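PhiRv1 phage protein (Mycobacterium tuberculosis, PDB 6LG3) is a phage-derived mycobacterial toxin, probably EST12, thought to activate a RACK1-NLRP3-gasdermin D pyroptosis and IL-1 beta pathway in the host. Local coordinates at residues A[36-42]-A[53-57]; A[46-51]-A[63-68]. All coordinates share one frame; numbering follows the deposited sequence.

The two contacts lie near opposite ends of strand 50-55, the middle strand of a three-stranded antiparallel sheet, about 19 Å apart between centres. Contact 1 joins the end of this strand to the exit of helix 26-39 and the start of edge strand 42-46. Contact 2 joins its beginning, with the turn before it, to the end of edge strand 58-64 and the start of helix 65-73. Along the chain their segments alternate: 36-42, 46-51, 53-57, 63-68. Apart from adjoining in the sequence, the segments of the two contacts do not touch. Contact 1 marks where the chain passes from helix 26-39 into the sheet, contact 2 where it leaves for helix 65-73.

Contact 1: residues A[36-42]-A[53-57]; sequences FAKDGTL and LEAGG
The ring of Phe36 and the methyl of Ala55 make a CH-pi contact. Ala55 CB sits over one face of the Phe36 ring, 3.8 Å from the centroid and 16° off its normal. CG of Phe36 is anti to the carbonyl carbon (chi1 -74°), which swings the ring from the last helical turn toward the end of the strand. A second apolar contact lies two residues earlier on strand 50-55. Leu42 CD1 meets Leu53 CD2 at 3.6 Å, with the two side chains crossing at a slant. Leu53 also touches helix 4-22 through Met10 and Ala14.

The polar contacts centre on the carbonyl of Thr41. Gly56 N donates to Thr41 O at 3.1 Å, from above the carbonyl plane and with an N-H...O angle of 145°. A water donates to the same oxygen and to Glu54 OE1, and accepts from Gly57 N. Leu42 and Ala55 form a non-hydrogen-bonded antiparallel pair. Here Leu42 CA approaches Glu54 O at 3.3 Å in a CA-H...O contact.

Gly40 ends the helix in a Schellman motif. The chain passes from helix to sheet through Gly40 and Thr41, held by apolar contacts at Phe36, Leu42, Leu53 and Ala55 and by a Thr41 carbonyl shared between Gly56 N and water.

Contact 2: residues A[46-51]-A[63-68]; sequences GDTENA and ADRDWL
Arg65 lies against the turn 47-50 with its backbone and its aliphatic chain. Arg65 N donates to Glu49 O at 3.0 Å, tilted 32° from the carbonyl plane. The same oxygen accepts from a water, which also donates to Asp64 OD2 at 2.6 Å and accepts from Asp66 N. One carbonyl and the first turn of the helix therefore share a water.

The strands themselves are joined at Ala51 and Ala63, a hydrogen-bonded antiparallel pair. Ala51 N gives a nearly straight bond to Ala63 O, 2.8 Å and 173°. Ala63 N returns one to Ala51 O at 2.9 Å. Asn50 and Asp64 form the neighbouring non-hydrogen-bonded pair, and their side chains diverge.

The Arg65 chain bends at chi2 and chi3, and this folds it back along the turn. Arg65 CG lies 3.4 Å from Asn50 N, and Arg65 CD packs beside Ala51. Arg65 NH1 lies 3.0 Å from Asp47 O. Ala51 CB also touches Leu68 CD2, and both side chains reach Met10 of helix 4-22.

Within the turn, Asp47 OD1 accepts from two backbone donors, Glu49 N and Asn50 N, each at 2.8 Å. It uses its anti lone pair for Glu49 N and is met on the syn side by Asn50 N. Asp47 OD2 is bonded to Tyr52 OH, so both carboxylate oxygens have partners. Asp64 OD1 accepts from Trp67 N.

The Asp47 bonds define an Asx turn and Asx motif between strands 42-46 and 50-55. Asp64, at the end of strand 58-64, is the N-cap of helix 65-73, a side-chain cap at a strand-to-helix junction.

Contact 1: residues A[36-42]-A[53-57]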
ATOM      1  N   PHE A  36       6.170  -9.499   4.247  1.00 27.33           N
ATOM      2  CA  PHE A  36       6.463  -9.316   2.826  1.00 31.34           C
ATOM      3  C   PHE A  36       7.650  -8.378   2.611  1.00 34.14           C
ATOM      4  O   PHE A  36       8.467  -8.594   1.705  1.00 34.13           O
ATOM      5  CB  PHE A  36       5.242  -8.776   2.098  1.00 29.50           C
ATOM      6  CG  PHE A  36       4.156  -9.785   1.898  1.00 33.30           C
ATOM      7  CD1 PHE A  36       4.361 -10.893   1.087  1.00 36.50           C
ATOM      8  CD2 PHE A  36       2.911  -9.602   2.487  1.00 34.90           C
ATOM      9  CE1 PHE A  36       3.352 -11.818   0.893  1.00 40.55           C
ATOM     10  CE2 PHE A  36       1.894 -10.520   2.287  1.00 40.03           C
ATOM     11  CZ  PHE A  36       2.119 -11.628   1.489  1.00 42.05           C
ATOM     12  N   ALA A  37       7.744  -7.310   3.408  1.00 27.70           N
ATOM     13  CA  ALA A  37       8.869  -6.393   3.270  1.00 29.42           C
ATOM     14  C   ALA A  37      10.192  -7.098   3.545  1.00 29.28           C
ATOM     15  O   ALA A  37      11.174  -6.909   2.814  1.00 31.64           O
ATOM     16  CB  ALA A  37       8.693  -5.198   4.209  1.00 28.33           C
ATOM     17  N   LYS A  38      10.238  -7.908   4.603  1.00 28.70           N
ATOM     18  CA  LYS A  38      11.460  -8.638   4.912  1.00 30.74           C
ATOM     19  C   LYS A  38      11.823  -9.604   3.786  1.00 31.48           C
ATOM     20  O   LYS A  38      13.007  -9.779   3.465  1.00 33.46           O
ATOM     21  CB  LYS A  38      11.285  -9.363   6.247  1.00 31.04           C
ATOM     22  CG  LYS A  38      12.298 -10.463   6.536  1.00 40.79           C
ATOM     23  CD  LYS A  38      12.001 -11.111   7.881  1.00 45.85           C
ATOM     24  CE  LYS A  38      12.079 -12.621   7.756  1.00 52.51           C
ATOM     25  NZ  LYS A  38      13.320 -13.046   7.046  1.00 59.40           N
ATOM     26  N   ASP A  39      10.816 -10.207   3.135  1.00 35.55           N
ATOM     27  CA  ASP A  39      11.152 -11.071   2.004  1.00 37.62           C
ATOM     28  C   ASP A  39      11.512 -10.289   0.739  1.00 40.18           C
ATOM     29  O   ASP A  39      12.002 -10.885  -0.223  1.00 36.34           O
ATOM     30  CB  ASP A  39      10.001 -12.040   1.721  1.00 49.70           C
ATOM     31  CG  ASP A  39      10.466 -13.333   1.056  1.00 75.76           C
ATOM     32  OD1 ASP A  39      10.130 -14.412   1.586  1.00 86.28           O
ATOM     33  OD2 ASP A  39      11.133 -13.291   0.001  1.00 83.31           O
ATOM     34  N   GLY A  40      11.315  -8.974   0.718  1.00 30.83           N
ATOM     35  CA  GLY A  40      11.647  -8.195  -0.458  1.00 31.85           C
ATOM     36  C   GLY A  40      10.573  -8.181  -1.523  1.00 37.28           C
ATOM     37  O   GLY A  40      10.854  -7.819  -2.669  1.00 39.15           O
ATOM     38  N   THR A  41       9.346  -8.576  -1.182  1.00 33.68           N
ATOM     39  CA  THR A  41       8.253  -8.641  -2.144  1.00 34.93           C
ATOM     40  C   THR A  41       7.163  -7.610  -1.867  1.00 37.12           C
ATOM     41  O   THR A  41       6.066  -7.711  -2.432  1.00 41.01           O
ATOM     42  CB  THR A  41       7.653 -10.051  -2.168  1.00 36.36           C
ATOM     43  OG1 THR A  41       7.071 -10.355  -0.894  1.00 41.14           O
ATOM     44  CG2 THR A  41       8.730 -11.079  -2.481  1.00 42.51           C
ATOM     45  N   LEU A  42       7.429  -6.622  -1.015  1.00 31.32           N
ATOM     46  CA  LEU A  42       6.510  -5.503  -0.813  1.00 27.59           C
ATOM     47  C   LEU A  42       7.003  -4.363  -1.688  1.00 36.87           C
ATOM     48  O   LEU A  42       8.000  -3.710  -1.364  1.00 37.16           O
ATOM     49  CB  LEU A  42       6.435  -5.082   0.653  1.00 29.18           C
ATOM     50  CG  LEU A  42       5.396  -4.005   0.999  1.00 34.74           C
ATOM     51  CD1 LEU A  42       3.990  -4.500   0.708  1.00 39.20           C
ATOM     52  CD2 LEU A  42       5.530  -3.596   2.449  1.00 38.50           C
ATOM     53  N   LEU A  53       0.566  -0.898  -4.795  1.00 27.54           N
ATOM     54  CA  LEU A  53       1.252  -1.609  -3.724  1.00 30.12           C
ATOM     55  C   LEU A  53       1.004  -3.090  -3.956  1.00 30.05           C
ATOM     56  O   LEU A  53      -0.159  -3.543  -3.951  1.00 25.89           O
ATOM     57  CB  LEU A  53       0.768  -1.172  -2.334  1.00 28.26           C
ATOM     58  CG  LEU A  53       1.509  -1.758  -1.117  1.00 32.78           C
ATOM     59  CD1 LEU A  53       1.439  -0.797   0.063  1.00 27.85           C
ATOM     60  CD2 LEU A  53       0.937  -3.111  -0.716  1.00 28.10           C
ATOM     61  N   GLU A  54       2.100  -3.815  -4.190  1.00 27.84           N
ATOM     62  CA  GLU A  54       2.127  -5.252  -4.433  1.00 31.27           C
ATOM     63  C   GLU A  54       2.736  -5.979  -3.248  1.00 35.10           C
ATOM     64  O   GLU A  54       3.744  -5.531  -2.686  1.00 35.01           O
ATOM     65  CB  GLU A  54       2.980  -5.622  -5.642  1.00 37.93           C
ATOM     66  CG  GLU A  54       2.585  -5.141  -6.980  1.00 55.23           C
ATOM     67  CD  GLU A  54       3.507  -5.728  -8.043  1.00 70.74           C
ATOM     68  OE1 GLU A  54       4.373  -6.559  -7.677  1.00 70.25           O
ATOM     69  OE2 GLU A  54       3.373  -5.366  -9.228  1.00 78.06           O
ATOM     70  N   ALA A  55       2.157  -7.130  -2.914  1.00 30.42           N
ATOM     71  CA  ALA A  55       2.683  -8.012  -1.880  1.00 33.51           C
ATOM     72  C   ALA A  55       2.771  -9.408  -2.471  1.00 36.37           C
ATOM     73  O   ALA A  55       1.757  -9.958  -2.913  1.00 35.25           O
ATOM     74  CB  ALA A  55       1.798  -8.000  -0.631  1.00 34.76           C
ATOM     75  N   GLY A  56       3.973  -9.971  -2.501  1.00 39.14           N
ATOM     76  CA  GLY A  56       4.133 -11.315  -3.038  1.00 40.52           C
ATOM     77  C   GLY A  56       3.646 -11.459  -4.463  1.00 42.52           C
ATOM     78  O   GLY A  56       2.996 -12.459  -4.796  1.00 47.42           O
ATOM     79  N   GLY A  57       3.910 -10.460  -5.307  1.00 44.39           N
ATOM     80  CA  GLY A  57       3.547 -10.509  -6.710  1.00 46.51           C
ATOM     81  C   GLY A  57       2.104 -10.183  -7.030  1.00 48.55           C
ATOM     82  O   GLY A  57       1.738 -10.187  -8.212  1.00 55.84           O
TER
HETATM   83  O   HOH W   1       5.232  -8.224  -5.123  1.00 40.15           O

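Contact 2: residues A[46-51]-A[63-68]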
ATOM      1  N   GLY A  46       4.772   3.272  -9.299  1.00 38.35           N
ATOM      2  CA  GLY A  46       3.813   4.186  -9.893  1.00 38.80           C
ATOM      3  C   GLY A  46       4.077   4.369 -11.366  1.00 34.66           C
ATOM      4  O   GLY A  46       5.192   4.147 -11.851  1.00 36.95           O
ATOM      5  N   ASP A  47       3.037   4.738 -12.088  1.00 29.55           N
ATOM      6  CA  ASP A  47       3.187   5.269 -13.432  1.00 32.37           C
ATOM      7  C   ASP A  47       2.482   6.623 -13.453  1.00 34.00           C
ATOM      8  O   ASP A  47       2.049   7.127 -12.408  1.00 34.50           O
ATOM      9  CB  ASP A  47       2.662   4.282 -14.484  1.00 33.93           C
ATOM     10  CG  ASP A  47       1.221   3.861 -14.242  1.00 38.13           C
ATOM     11  OD1 ASP A  47       0.350   4.743 -14.051  1.00 34.85           O
ATOM     12  OD2 ASP A  47       0.959   2.638 -14.259  1.00 39.04           O
ATOM     13  N   THR A  48       2.367   7.223 -14.642  1.00 31.50           N
ATOM     14  CA  THR A  48       1.787   8.567 -14.703  1.00 32.98           C
ATOM     15  C   THR A  48       0.309   8.589 -14.357  1.00 38.32           C
ATOM     16  O   THR A  48      -0.232   9.667 -14.104  1.00 40.00           O
ATOM     17  CB  THR A  48       1.992   9.184 -16.081  1.00 37.72           C
ATOM     18  OG1 THR A  48       1.408   8.338 -17.079  1.00 41.09           O
ATOM     19  CG2 THR A  48       3.474   9.346 -16.357  1.00 44.13           C
ATOM     20  N   GLU A  49      -0.350   7.438 -14.331  1.00 34.34           N
ATOM     21  CA  GLU A  49      -1.766   7.364 -14.001  1.00 36.01           C
ATOM     22  C   GLU A  49      -2.038   6.841 -12.597  1.00 38.25           C
ATOM     23  O   GLU A  49      -2.895   7.395 -11.901  1.00 32.99           O
ATOM     24  CB  GLU A  49      -2.499   6.475 -15.016  1.00 42.67           C
ATOM     25  CG  GLU A  49      -3.140   7.222 -16.187  1.00 60.03           C
ATOM     26  CD  GLU A  49      -2.203   7.370 -17.378  1.00 73.18           C
ATOM     27  OE1 GLU A  49      -2.563   8.110 -18.310  1.00 76.06           O
ATOM     28  OE2 GLU A  49      -1.122   6.748 -17.377  1.00 74.96           O
ATOM     29  N   ASN A  50      -1.330   5.803 -12.144  1.00 28.55           N
ATOM     30  CA  ASN A  50      -1.707   5.122 -10.915  1.00 24.61           C
ATOM     31  C   ASN A  50      -0.479   4.812 -10.072  1.00 29.29           C
ATOM     32  O   ASN A  50       0.646   4.733 -10.571  1.00 31.90           O
ATOM     33  CB  ASN A  50      -2.451   3.814 -11.216  1.00 36.75           C
ATOM     34  CG  ASN A  50      -3.533   3.990 -12.254  1.00 44.76           C
ATOM     35  OD1 ASN A  50      -3.286   3.821 -13.451  1.00 56.39           O
ATOM     36  ND2 ASN A  50      -4.728   4.356 -11.814  1.00 42.72           N
ATOM     37  N   ALA A  51      -0.726   4.605  -8.783  1.00 25.85           N
ATOM     38  CA  ALA A  51       0.222   4.010  -7.854  1.00 28.04           C
ATOM     39  C   ALA A  51      -0.277   2.619  -7.480  1.00 28.33           C
ATOM     40  O   ALA A  51      -1.485   2.365  -7.462  1.00 29.06           O
ATOM     41  CB  ALA A  51       0.376   4.874  -6.599  1.00 26.53           C
ATOM     42  N   ALA A  63      -4.190   3.158  -6.684  1.00 24.12           N
ATOM     43  CA  ALA A  63      -4.814   4.446  -6.417  1.00 27.27           C
ATOM     44  C   ALA A  63      -4.448   5.421  -7.526  1.00 30.56           C
ATOM     45  O   ALA A  63      -3.301   5.459  -7.968  1.00 25.52           O
ATOM     46  CB  ALA A  63      -4.374   5.012  -5.061  1.00 27.87           C
ATOM     47  N   ASP A  64      -5.425   6.201  -7.970  1.00 27.65           N
ATOM     48  CA  ASP A  64      -5.147   7.272  -8.913  1.00 24.95           C
ATOM     49  C   ASP A  64      -4.075   8.201  -8.354  1.00 27.22           C
ATOM     50  O   ASP A  64      -4.091   8.538  -7.171  1.00 29.56           O
ATOM     51  CB  ASP A  64      -6.432   8.054  -9.171  1.00 27.59           C
ATOM     52  CG  ASP A  64      -6.204   9.264 -10.023  1.00 31.18           C
ATOM     53  OD1 ASP A  64      -6.201  10.365  -9.461  1.00 32.65           O
ATOM     54  OD2 ASP A  64      -6.042   9.095 -11.245  1.00 35.79           O
ATOM     55  N   ARG A  65      -3.126   8.612  -9.208  1.00 26.71           N
ATOM     56  CA  ARG A  65      -1.992   9.403  -8.717  1.00 26.72           C
ATOM     57  C   ARG A  65      -2.414  10.803  -8.272  1.00 33.07           C
ATOM     58  O   ARG A  65      -1.861  11.337  -7.305  1.00 34.15           O
ATOM     59  CB  ARG A  65      -0.898   9.511  -9.787  1.00 34.99           C
ATOM     60  CG  ARG A  65      -0.112   8.225 -10.045  1.00 39.38           C
ATOM     61  CD  ARG A  65       0.924   7.918  -8.966  1.00 29.27           C
ATOM     62  NE  ARG A  65       1.891   8.994  -8.752  1.00 36.01           N
ATOM     63  CZ  ARG A  65       3.129   9.007  -9.240  1.00 40.96           C
ATOM     64  NH1 ARG A  65       3.559   8.013 -10.009  1.00 39.09           N
ATOM     65  NH2 ARG A  65       3.936  10.026  -8.977  1.00 47.34           N
ATOM     66  N   ASP A  66      -3.346  11.441  -8.988  1.00 29.26           N
ATOM     67  CA  ASP A  66      -3.844  12.748  -8.551  1.00 28.49           C
ATOM     68  C   ASP A  66      -4.573  12.638  -7.218  1.00 31.24           C
ATOM     69  O   ASP A  66      -4.375  13.465  -6.319  1.00 29.24           O
ATOM     70  CB  ASP A  66      -4.765  13.356  -9.611  1.00 31.87           C
ATOM     71  CG  ASP A  66      -4.018  13.773 -10.862  1.00 47.54           C
ATOM     72  OD1 ASP A  66      -4.608  13.709 -11.959  1.00 51.82           O
ATOM     73  OD2 ASP A  66      -2.835  14.161 -10.746  1.00 55.00           O
ATOM     74  N   TRP A  67      -5.434  11.627  -7.075  1.00 29.92           N
ATOM     75  CA  TRP A  67      -6.112  11.413  -5.799  1.00 30.41           C
ATOM     76  C   TRP A  67      -5.106  11.162  -4.678  1.00 27.91           C
ATOM     77  O   TRP A  67      -5.241  11.711  -3.573  1.00 25.45           O
ATOM     78  CB  TRP A  67      -7.097  10.244  -5.932  1.00 29.25           C
ATOM     79  CG  TRP A  67      -7.846   9.908  -4.670  1.00 29.13           C
ATOM     80  CD1 TRP A  67      -9.082  10.345  -4.312  1.00 28.49           C
ATOM     81  CD2 TRP A  67      -7.396   9.054  -3.607  1.00 30.03           C
ATOM     82  NE1 TRP A  67      -9.434   9.823  -3.088  1.00 33.13           N
ATOM     83  CE2 TRP A  67      -8.413   9.025  -2.636  1.00 33.31           C
ATOM     84  CE3 TRP A  67      -6.231   8.313  -3.385  1.00 35.16           C
ATOM     85  CZ2 TRP A  67      -8.303   8.287  -1.459  1.00 34.37           C
ATOM     86  CZ3 TRP A  67      -6.122   7.575  -2.209  1.00 32.83           C
ATOM     87  CH2 TRP A  67      -7.149   7.570  -1.266  1.00 30.94           C
ATOM     88  N   LEU A  68      -4.087  10.337  -4.943  1.00 27.99           N
ATOM     89  CA  LEU A  68      -3.097  10.021  -3.918  1.00 25.59           C
ATOM     90  C   LEU A  68      -2.283  11.253  -3.537  1.00 30.46           C
ATOM     91  O   LEU A  68      -1.998  11.481  -2.356  1.00 26.18           O
ATOM     92  CB  LEU A  68      -2.168   8.909  -4.409  1.00 29.04           C
ATOM     93  CG  LEU A  68      -1.164   8.355  -3.396  1.00 30.47           C
ATOM     94  CD1 LEU A  68      -1.876   7.563  -2.331  1.00 28.08           C
ATOM     95  CD2 LEU A  68      -0.121   7.493  -4.091  1.00 28.27           C
TER
HETATM   96  O   HOH W   2      -3.839  10.382 -11.799  1.00 42.54           O